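Local coordinates for protein 4-oxalocrotonate decarboxylase NahK (Pseudomonas putida, PDB 5D2K) that catalyses the metal-assisted decarboxylation of (3E)-2-oxohex-3-enedioate to 2-oxopent-4-enoate and carbon dioxide, a step in bacterial naphthalene degradation, at residues E23-L27 and N28-I32; I32-V35 and T36-F39; Q51-I54 and R55-E59; G89-A92 and D93-V97. The protein carries 1 engineered substitution. All coordinates share one frame; numbering follows the deposited sequence. Where two conformers were deposited one is given.

In the fold
Four local contacts illustrate how a chain turns, caps and braces itself between the N-terminal helices and strands 87-92 and 96-97. In chain order, interaction 1 ends helix 12-27, interaction 2 begins helix 35-38 and shares I32 with it, interaction 3 lies within helix 44-60, and interaction 4 links strand 87-92 to strand 96-97. Interactions 1, 3 and 4 touch one another, their centres 12 to 16 Å apart, around a polar cluster in which E26, K58 and Y94 meet. That cluster links helices 12-27 and 44-60 to the turn that follows strand 87-92. Interaction 2 follows on from interaction 1 but has no touch with interactions 3 and 4.

Interaction 1: residues E23-L27 and N28-I32; sequences ENAEL and NVHDI
N24 meets N28 through its backbone oxygen, which takes two hydrogen bonds from that one residue. N28 N donates at 2.8 Å, tilted from the carbonyl plane, while the side-chain ND2 of N28 reaches the same N24 O at 3.0 Å in that plane, on a lone pair. With CG beside its own backbone N (chi1 -62°), N28 folds its amide back over the last helical turn, where it runs alongside that of N24 with the two amide planes 79° apart.

A25 comes next. A25 O accepts H30 N at 3.1 Å on an in-plane lone pair. A weak bond of 3.4 Å runs from V29 N to E26 O. Together these form a Schellman motif that ends helix 12-27, with V29 at positive phi as the C-prime residue. The imidazole of H30 lies against A25, whose CA sits over one ring face 3.8 Å from the centroid in a CH-pi contact. Holding the ring's rotation is a nearly straight bond from H30 ND1 to D31 O, 3.0 Å long and in the ring plane. A25 CB also packs on I32 CG2 at 3.8 Å.

E26 directs its carboxylate away from the turn, to Y94 and K58. L27 closes the helix, its CB against the backbone N of N28 and its far end directed towards K58 of helix 44-60.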
loop_
_atom_site.group_PDB
_atom_site.type_symbol
_atom_site.label_atom_id
_atom_site.label_comp_id
_atom_site.label_asym_id
_atom_site.label_seq_id
_atom_site.Cartn_x
_atom_site.Cartn_y
_atom_site.Cartn_z
ATOM N N GLU A 23 5.180 -0.078 15.669
ATOM C CA GLU A 23 3.738 -0.311 15.716
ATOM C C GLU A 23 3.037 0.647 16.681
ATOM O O GLU A 23 1.931 1.136 16.399
ATOM C CB GLU A 23 3.413 -1.750 16.104
ATOM C CG GLU A 23 1.913 -1.988 15.927
ATOM C CD GLU A 23 1.429 -3.313 16.467
ATOM O OE1 GLU A 23 1.898 -3.749 17.544
ATOM O OE2 GLU A 23 0.560 -3.927 15.824
ATOM N N ASN A 24 3.674 0.930 17.819
ATOM C CA ASN A 24 3.047 1.811 18.801
ATOM C C ASN A 24 2.831 3.220 18.255
ATOM O O ASN A 24 1.874 3.895 18.635
ATOM C CB ASN A 24 3.875 1.859 20.102
ATOM C CG ASN A 24 3.610 0.675 20.995
ATOM O OD1 ASN A 24 2.636 -0.043 20.815
ATOM N ND2 ASN A 24 4.462 0.489 21.998
ATOM N N ALA A 25 3.702 3.665 17.353
ATOM C CA ALA A 25 3.518 4.970 16.726
ATOM C C ALA A 25 2.217 5.006 15.902
ATOM O O ALA A 25 1.492 5.996 15.903
ATOM C CB ALA A 25 4.733 5.318 15.856
ATOM N N GLU A 26 1.911 3.912 15.212
ATOM C CA GLU A 26 0.650 3.818 14.493
ATOM C C GLU A 26 -0.552 3.742 15.443
ATOM O O GLU A 26 -1.529 4.505 15.313
ATOM C CB GLU A 26 0.676 2.591 13.578
ATOM C CG GLU A 26 -0.624 2.354 12.819
ATOM C CD GLU A 26 -1.264 1.002 13.114
ATOM O OE1 GLU A 26 -0.559 0.050 13.526
ATOM O OE2 GLU A 26 -2.500 0.906 12.911
ATOM N N LEU A 27 -0.486 2.806 16.390
ATOM C CA LEU A 27 -1.601 2.567 17.306
ATOM C C LEU A 27 -1.891 3.746 18.233
ATOM O O LEU A 27 -3.022 3.915 18.687
ATOM C CB LEU A 27 -1.329 1.319 18.145
ATOM C CG LEU A 27 -1.223 0.036 17.331
ATOM C CD1 LEU A 27 -0.874 -1.110 18.261
ATOM C CD2 LEU A 27 -2.542 -0.218 16.624
ATOM N N ASN A 28 -0.873 4.552 18.513
ATOM C CA ASN A 28 -1.043 5.672 19.431
ATOM C C ASN A 28 -0.855 7.041 18.784
ATOM O O ASN A 28 -0.762 8.064 19.468
ATOM C CB ASN A 28 -0.095 5.487 20.618
ATOM C CG ASN A 28 -0.413 4.226 21.401
ATOM O OD1 ASN A 28 -1.312 4.224 22.243
ATOM N ND2 ASN A 28 0.291 3.139 21.104
ATOM N N VAL A 29 -0.838 7.053 17.448
ATOM C CA VAL A 29 -0.961 8.267 16.647
ATOM C C VAL A 29 0.104 9.324 16.988
ATOM O O VAL A 29 -0.214 10.442 17.429
ATOM C CB VAL A 29 -2.383 8.892 16.795
ATOM C CG1 VAL A 29 -2.666 9.835 15.637
ATOM C CG2 VAL A 29 -3.465 7.809 16.868
ATOM N N HIS A 30 1.372 8.965 16.789
ATOM C CA HIS A 30 2.458 9.940 16.915
ATOM C C HIS A 30 3.586 9.570 15.988
ATOM O O HIS A 30 3.742 8.389 15.635
ATOM C CB HIS A 30 2.964 10.028 18.363
ATOM C CG HIS A 30 3.579 8.758 18.878
ATOM N ND1 HIS A 30 4.879 8.389 18.598
ATOM C CD2 HIS A 30 3.074 7.782 19.669
ATOM C CE1 HIS A 30 5.143 7.234 19.185
ATOM N NE2 HIS A 30 4.065 6.847 19.847
ATOM N N ASP A 31 4.392 10.554 15.600
ATOM C CA ASP A 31 5.528 10.234 14.755
ATOM C C ASP A 31 6.737 9.799 15.592
ATOM O O ASP A 31 6.730 9.882 16.831
ATOM C CB ASP A 31 5.872 11.400 13.791
ATOM C CG ASP A 31 6.239 12.702 14.496
ATOM O OD1 ASP A 31 6.834 12.664 15.587
ATOM O OD2 ASP A 31 5.952 13.780 13.920
ATOM N N ILE A 32 7.735 9.263 14.901
ATOM C CA ILE A 32 8.983 8.817 15.502
ATOM C C ILE A 32 10.122 9.192 14.566
ATOM O O ILE A 32 9.895 9.550 13.401
ATOM C CB ILE A 32 9.015 7.292 15.752
ATOM C CG1 ILE A 32 8.710 6.536 14.453
ATOM C CG2 ILE A 32 8.048 6.903 16.871
ATOM C CD1 ILE A 32 8.915 5.035 14.564
#

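Interaction 2: residues I32-V35 and T36-F39; sequences IGKV and TNDF
K34 and V35 lead the backbone into a short, weakly bonded helical turn and supply the carbonyls that hold it. N37 N donates to K34 O at 3.0 Å, a bond across three residues. One residue further on, V35 O receives F39 N at 3.0 Å and a weaker bond from D38 N at 3.1 Å. The first of the V35 bonds spans four residues and the second three, so the turn mixes alpha-helical and 3-10 spacing.

Among the side chains, K34 and N37 cross obliquely. The lysine chain bends at chi3 (-53°), which carries K34 CE to 3.8 Å from N37 OD1, while CB of N37 rests 3.3 Å from K34 O. T36 OG1 stands between its own backbone N and carbonyl carbon (chi1 54°) and lies 4.1 Å from K34 CB; the hydroxyl finds its main partner in D159, with a weak second bond to S162. The V35 side chain, buried where its neighbours in the turn are more exposed, packs on I22, M42 and Y153. The ring of F39 presents an edge to V35 O, with F39 CD2 at 3.9 Å, and the same side chain touches L10 and Q14.

Helix 35-38 is thus a single short turn on the protein surface, away from the annotated sites; the turn and its flanking residues pack on helix 12-27 (V35, F39) and on helix 160-165 (K34, V35, T36).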
loop_
_atom_site.group_PDB
_atom_site.type_symbol
_atom_site.label_atom_id
_atom_site.label_comp_id
_atom_site.label_asym_id
_atom_site.label_seq_id
_atom_site.Cartn_x
_atom_site.Cartn_y
_atom_site.Cartn_z
ATOM N N ILE A 32 7.735 9.263 14.901
ATOM C CA ILE A 32 8.983 8.817 15.502
ATOM C C ILE A 32 10.122 9.192 14.566
ATOM O O ILE A 32 9.895 9.550 13.401
ATOM C CB ILE A 32 9.015 7.292 15.752
ATOM C CG1 ILE A 32 8.710 6.536 14.453
ATOM C CG2 ILE A 32 8.048 6.903 16.871
ATOM C CD1 ILE A 32 8.915 5.035 14.564
ATOM N N GLY A 33 11.348 9.124 15.078
ATOM C CA GLY A 33 12.515 9.335 14.242
ATOM C C GLY A 33 12.739 8.151 13.322
ATOM O O GLY A 33 12.342 7.026 13.654
ATOM N N LYS A 34 13.367 8.394 12.171
ATOM C CA LYS A 34 13.773 7.320 11.254
ATOM C C LYS A 34 14.573 6.288 12.021
ATOM O O LYS A 34 15.509 6.645 12.728
ATOM C CB LYS A 34 14.622 7.855 10.099
ATOM C CG LYS A 34 13.857 8.479 8.952
ATOM C CD LYS A 34 14.803 8.833 7.812
ATOM C CE LYS A 34 15.958 9.694 8.304
ATOM N NZ LYS A 34 16.771 10.240 7.181
ATOM N N VAL A 35 14.222 5.013 11.903
ATOM C CA VAL A 35 14.890 4.026 12.746
ATOM C C VAL A 35 16.331 3.790 12.283
ATOM O O VAL A 35 17.163 3.341 13.061
ATOM C CB VAL A 35 14.113 2.689 12.807
ATOM C CG1 VAL A 35 12.836 2.869 13.631
ATOM C CG2 VAL A 35 13.810 2.147 11.410
ATOM N N THR A 36 16.636 4.134 11.037
ATOM C CA THR A 36 18.009 4.016 10.556
ATOM C C THR A 36 18.932 5.063 11.189
ATOM O O THR A 36 20.150 4.968 11.063
ATOM C CB THR A 36 18.082 4.132 9.033
ATOM O OG1 THR A 36 17.435 5.338 8.608
ATOM C CG2 THR A 36 17.394 2.937 8.374
ATOM N N ASN A 37 18.374 6.064 11.861
ATOM C CA ASN A 37 19.219 6.965 12.649
ATOM C C ASN A 37 19.898 6.211 13.789
ATOM O O ASN A 37 21.081 6.415 14.060
ATOM C CB ASN A 37 18.409 8.138 13.214
ATOM C CG ASN A 37 18.087 9.196 12.176
ATOM O OD1 ASN A 37 18.520 9.123 11.022
ATOM N ND2 ASN A 37 17.310 10.194 12.584
ATOM N N ASP A 38 19.147 5.337 14.453
ATOM C CA ASP A 38 19.677 4.543 15.558
ATOM C C ASP A 38 20.372 3.266 15.070
ATOM O O ASP A 38 21.263 2.743 15.737
ATOM C CB ASP A 38 18.558 4.181 16.542
ATOM C CG ASP A 38 18.354 5.235 17.630
ATOM O OD1 ASP A 38 18.978 6.322 17.567
ATOM O OD2 ASP A 38 17.558 4.974 18.553
ATOM N N PHE A 39 19.946 2.758 13.917
ATOM C CA PHE A 39 20.555 1.574 13.313
ATOM C C PHE A 39 20.972 1.849 11.874
ATOM O O PHE A 39 20.316 1.392 10.940
ATOM C CB PHE A 39 19.586 0.386 13.359
ATOM C CG PHE A 39 19.242 -0.053 14.748
ATOM C CD1 PHE A 39 20.088 -0.892 15.454
ATOM C CD2 PHE A 39 18.077 0.379 15.353
ATOM C CE1 PHE A 39 19.773 -1.294 16.736
ATOM C CE2 PHE A 39 17.755 -0.024 16.635
ATOM C CZ PHE A 39 18.604 -0.857 17.327
#

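Interaction 3: residues Q51-I54 and R55-E59; sequences QWEI and RRRKE. With EDO (1,2-ethanediol), chain E.
E53 and R56 join through a side-on salt bridge, best followed outward from CB of the glutamate. The E53 side chain packs on L16 and A19 of helix 12-27; its CG stands anti to the backbone N (chi1 172°) and the chain then bends at chi2, turning the carboxylate forward along the helix, toward R56. E53 OE1 accepts R56 NE at 2.9 Å and E53 OE2 accepts R56 NH2 at 2.9 Å, both on the syn side. The donors lie about 28° out of the carboxylate plane, whereas the oxygens lie within the guanidinium plane. E53 OE2 also takes a bond from a water that R57 NH1 donates to, while R57 NE pairs with E23. With an alanine at E53, the R56 guanidinium would probably lose its anionic mate and be able to turn, and the bridging water would lose its acceptor.

The pair sits three residues apart on helix 44-60, with regular i+4 to i backbone bonds.

W52 and R55 lie side by side with ring and guanidinium planes 4° apart, and W52 CZ3 is 3.8 Å from R55 NH1. R55 NH1 and NH2 each hold one oxygen of an ethanediol, probably from the crystallisation liquor.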
loop_
_atom_site.group_PDB
_atom_site.type_symbol
_atom_site.label_atom_id
_atom_site.label_comp_id
_atom_site.label_asym_id
_atom_site.label_seq_id
_atom_site.Cartn_x
_atom_site.Cartn_y
_atom_site.Cartn_z
ATOM N N GLN A 51 8.891 -5.583 9.689
ATOM C CA GLN A 51 7.538 -5.503 9.146
ATOM C C GLN A 51 6.732 -6.777 9.392
ATOM O O GLN A 51 5.565 -6.717 9.812
ATOM C CB GLN A 51 7.564 -5.217 7.640
ATOM C CG GLN A 51 6.153 -4.965 7.085
ATOM C CD GLN A 51 6.105 -4.946 5.573
ATOM O OE1 GLN A 51 5.537 -5.847 4.948
ATOM N NE2 GLN A 51 6.676 -3.905 4.972
ATOM N N TRP A 52 7.342 -7.936 9.131
ATOM C CA TRP A 52 6.623 -9.186 9.318
ATOM C C TRP A 52 6.384 -9.478 10.804
ATOM O O TRP A 52 5.428 -10.167 11.159
ATOM C CB TRP A 52 7.361 -10.356 8.648
ATOM C CG TRP A 52 7.186 -10.420 7.148
ATOM C CD1 TRP A 52 7.901 -9.736 6.217
ATOM C CD2 TRP A 52 6.242 -11.229 6.419
ATOM N NE1 TRP A 52 7.469 -10.063 4.948
ATOM C CE2 TRP A 52 6.447 -10.973 5.047
ATOM C CE3 TRP A 52 5.240 -12.135 6.796
ATOM C CZ2 TRP A 52 5.693 -11.595 4.044
ATOM C CZ3 TRP A 52 4.490 -12.758 5.798
ATOM C CH2 TRP A 52 4.721 -12.477 4.439
ATOM N N GLU A 53 7.228 -8.934 11.680
ATOM C CA GLU A 53 6.974 -9.069 13.108
ATOM C C GLU A 53 5.791 -8.193 13.521
ATOM O O GLU A 53 4.997 -8.597 14.362
ATOM C CB GLU A 53 8.225 -8.731 13.927
ATOM C CG GLU A 53 8.018 -8.657 15.440
ATOM C CD GLU A 53 7.484 -9.914 16.107
ATOM O OE1 GLU A 53 7.493 -11.018 15.507
ATOM O OE2 GLU A 53 7.055 -9.781 17.280
ATOM N N ILE A 54 5.653 -7.012 12.923
ATOM C CA ILE A 54 4.470 -6.193 13.189
ATOM C C ILE A 54 3.224 -6.940 12.717
ATOM O O ILE A 54 2.210 -6.982 13.424
ATOM C CB ILE A 54 4.566 -4.814 12.507
ATOM C CG1 ILE A 54 5.726 -4.004 13.114
ATOM C CG2 ILE A 54 3.271 -4.048 12.674
ATOM C CD1 ILE A 54 5.933 -2.640 12.454
ATOM N N ARG A 55 3.300 -7.542 11.528
ATOM C CA ARG A 55 2.199 -8.389 11.061
ATOM C C ARG A 55 1.843 -9.477 12.084
ATOM O O ARG A 55 0.659 -9.699 12.366
ATOM C CB ARG A 55 2.534 -9.034 9.703
ATOM C CG ARG A 55 1.386 -9.869 9.146
ATOM C CD ARG A 55 1.727 -10.533 7.817
ATOM N NE ARG A 55 0.702 -11.521 7.473
ATOM C CZ ARG A 55 0.378 -11.859 6.228
ATOM N NH1 ARG A 55 1.001 -11.299 5.204
ATOM N NH2 ARG A 55 -0.573 -12.761 6.015
ATOM N N ARG A 56 2.863 -10.140 12.644
ATOM C CA ARG A 56 2.637 -11.173 13.642
ATOM C C ARG A 56 1.961 -10.614 14.906
ATOM O O ARG A 56 1.045 -11.236 15.450
ATOM C CB ARG A 56 3.951 -11.871 14.018
ATOM C CG ARG A 56 3.722 -13.145 14.834
ATOM C CD ARG A 56 4.924 -13.480 15.724
ATOM N NE ARG A 56 5.203 -12.393 16.660
ATOM C CZ ARG A 56 4.518 -12.165 17.778
ATOM N NH1 ARG A 56 3.504 -12.953 18.122
ATOM N NH2 ARG A 56 4.841 -11.139 18.549
ATOM N N ARG A 57 2.396 -9.442 15.357
ATOM C CA ARG A 57 1.769 -8.807 16.513
ATOM C C ARG A 57 0.274 -8.590 16.262
ATOM O O ARG A 57 -0.562 -8.835 17.136
ATOM C CB ARG A 57 2.454 -7.474 16.833
ATOM C CG ARG A 57 3.904 -7.618 17.314
ATOM C CD ARG A 57 4.570 -6.244 17.515
ATOM N NE ARG A 57 3.944 -5.451 18.573
ATOM C CZ ARG A 57 4.196 -5.603 19.874
ATOM N NH1 ARG A 57 5.077 -6.510 20.291
ATOM N NH2 ARG A 57 3.570 -4.841 20.763
ATOM N N LYS A 58 -0.061 -8.141 15.056
ATOM C CA LYS A 58 -1.454 -7.863 14.750
ATOM C C LYS A 58 -2.254 -9.157 14.654
ATOM O O LYS A 58 -3.371 -9.229 15.167
ATOM C CB LYS A 58 -1.574 -7.047 13.451
ATOM C CG LYS A 58 -1.013 -5.638 13.601
ATOM C CD LYS A 58 -1.468 -4.728 12.461
ATOM C CE LYS A 58 -0.845 -3.345 12.562
ATOM N NZ LYS A 58 -1.139 -2.670 13.882
ATOM N N GLU A 59 -1.689 -10.179 14.016
ATOM C CA GLU A 59 -2.341 -11.482 13.914
ATOM C C GLU A 59 -2.586 -12.095 15.293
ATOM O O GLU A 59 -3.634 -12.704 15.540
ATOM C CB GLU A 59 -1.498 -12.440 13.064
ATOM C CG GLU A 59 -1.483 -12.127 11.564
ATOM C CD GLU A 59 -0.383 -12.874 10.811
ATOM O OE1 GLU A 59 0.642 -13.234 11.435
ATOM O OE2 GLU A 59 -0.542 -13.096 9.587
HETATM C C1 EDO E . -1.900 -12.430 2.537
HETATM O O1 EDO E . -2.184 -13.226 3.693
HETATM C C2 EDO E . -0.589 -12.902 1.929
HETATM O O2 EDO E . 0.513 -12.495 2.749
HETATM O O HOH W 1 7.394 -7.702 18.975
#

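Interaction 4: residues G89-A92 and D93-V97; sequences GFLA and DYFSV
F95 turns one ring face to A92 and brings its edge to Y94. Over that face lie A92 N, 3.4 Å above the plane and towards the rim, and A92 CB, which makes a CH-pi contact 4.0 Å from the ring centroid. In the plane at the edge is Y94 CD1, while F95 CD1 in turn stands over a face of the tyrosine ring, so the neighbouring rings meet edge to face. A92 CB also reaches Y94 CE2 at 3.8 Å, and the alanine methyl thus touches both aromatic side chains, in the corner they form.

F95 CG lies beside its own backbone N (chi1 -68°), which brings the ring back against the end of the strand. There L91 CD2 meets F95 CD2 at 4.0 Å, the two side chains crossing at about a right angle. The backbone turns through a 3-10 segment, closed by F95 N donating to A92 O at 2.9 Å. One residue on, D93 O accepts both S96 N and S96 OG, the hydroxyl at 2.7 Å and nearly in line with the C=O bond. A serine in place of F95 would probably open a gap against A92 and L91 and leave the tyrosine ring without its flanking neighbour.

The turn joins strand 87-92, paired with strand 65-71, to strand 96-97, which runs parallel to strand 170-175. F95 packs on S170 and F173 of the latter, F90 packs on I54, R55 and K58 of helix 44-60, and the Y94 hydroxyl reaches E26 of helix 12-27 and K58 of helix 44-60.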
loop_
_atom_site.group_PDB
_atom_site.type_symbol
_atom_site.label_atom_id
_atom_site.label_comp_id
_atom_site.label_asym_id
_atom_site.label_seq_id
_atom_site.Cartn_x
_atom_site.Cartn_y
_atom_site.Cartn_z
ATOM N N GLY A 89 3.926 -3.992 1.629
ATOM C CA GLY A 89 3.504 -4.053 3.019
ATOM C C GLY A 89 2.196 -4.818 3.091
ATOM O O GLY A 89 1.678 -5.269 2.064
ATOM N N PHE A 90 1.660 -4.986 4.296
ATOM C CA PHE A 90 0.419 -5.739 4.471
ATOM C C PHE A 90 -0.746 -4.842 4.882
ATOM O O PHE A 90 -0.542 -3.720 5.362
ATOM C CB PHE A 90 0.610 -6.849 5.521
ATOM C CG PHE A 90 0.813 -6.324 6.920
ATOM C CD1 PHE A 90 -0.277 -6.027 7.733
ATOM C CD2 PHE A 90 2.090 -6.096 7.409
ATOM C CE1 PHE A 90 -0.091 -5.518 9.015
ATOM C CE2 PHE A 90 2.285 -5.597 8.678
ATOM C CZ PHE A 90 1.190 -5.302 9.488
ATOM N N LEU A 91 -1.963 -5.354 4.706
ATOM C CA LEU A 91 -3.186 -4.631 5.063
ATOM C C LEU A 91 -3.965 -5.381 6.146
ATOM O O LEU A 91 -4.357 -6.543 5.956
ATOM C CB LEU A 91 -4.066 -4.433 3.820
ATOM C CG LEU A 91 -3.380 -3.744 2.640
ATOM C CD1 LEU A 91 -4.287 -3.803 1.415
ATOM C CD2 LEU A 91 -3.056 -2.294 2.975
ATOM N N ALA A 92 -4.170 -4.734 7.290
ATOM C CA ALA A 92 -4.982 -5.316 8.358
ATOM C C ALA A 92 -6.462 -4.991 8.173
ATOM O O ALA A 92 -6.818 -3.970 7.548
ATOM C CB ALA A 92 -4.501 -4.823 9.716
ATOM N N ASP A 93 -7.333 -5.830 8.729
ATOM C CA ASP A 93 -8.758 -5.651 8.473
ATOM C C ASP A 93 -9.295 -4.277 8.911
ATOM O O ASP A 93 -10.095 -3.683 8.184
ATOM C CB ASP A 93 -9.596 -6.798 9.089
ATOM C CG ASP A 93 -9.277 -7.116 10.551
ATOM O OD1 ASP A 93 -8.647 -6.328 11.290
ATOM O OD2 ASP A 93 -9.738 -8.206 10.967
ATOM N N TYR A 94 -8.843 -3.746 10.046
ATOM C CA TYR A 94 -9.387 -2.465 10.518
ATOM C C TYR A 94 -8.900 -1.281 9.670
ATOM O O TYR A 94 -9.363 -0.150 9.866
ATOM C CB TYR A 94 -9.056 -2.230 12.001
ATOM C CG TYR A 94 -7.580 -2.045 12.288
ATOM C CD1 TYR A 94 -7.002 -0.786 12.254
ATOM C CD2 TYR A 94 -6.778 -3.127 12.605
ATOM C CE1 TYR A 94 -5.643 -0.614 12.517
ATOM C CE2 TYR A 94 -5.423 -2.969 12.864
ATOM C CZ TYR A 94 -4.867 -1.702 12.819
ATOM O OH TYR A 94 -3.521 -1.523 13.088
ATOM N N PHE A 95 -7.983 -1.532 8.726
ATOM C CA PHE A 95 -7.603 -0.502 7.739
ATOM C C PHE A 95 -8.759 -0.180 6.797
ATOM O O PHE A 95 -8.774 0.890 6.175
ATOM C CB PHE A 95 -6.417 -0.938 6.853
ATOM C CG PHE A 95 -5.075 -1.062 7.551
ATOM C CD1 PHE A 95 -4.923 -0.903 8.928
ATOM C CD2 PHE A 95 -3.944 -1.333 6.782
ATOM C CE1 PHE A 95 -3.658 -1.025 9.519
ATOM C CE2 PHE A 95 -2.685 -1.469 7.370
ATOM C CZ PHE A 95 -2.544 -1.315 8.734
ATOM N N SER A 96 -9.700 -1.116 6.638
ATOM C CA SER A 96 -10.725 -1.001 5.598
ATOM C C SER A 96 -11.784 0.067 5.899
ATOM O O SER A 96 -12.244 0.206 7.035
ATOM C CB SER A 96 -11.395 -2.365 5.383
ATOM O OG SER A 96 -12.102 -2.777 6.548
ATOM N N VAL A 97 -12.161 0.801 4.852
ATOM C CA VAL A 97 -13.168 1.863 4.899
ATOM C C VAL A 97 -14.152 1.615 3.753
ATOM O O VAL A 97 -13.735 1.306 2.639
ATOM C CB VAL A 97 -12.508 3.264 4.745
ATOM C CG1 VAL A 97 -13.537 4.400 4.781
ATOM C CG2 VAL A 97 -11.430 3.474 5.808
#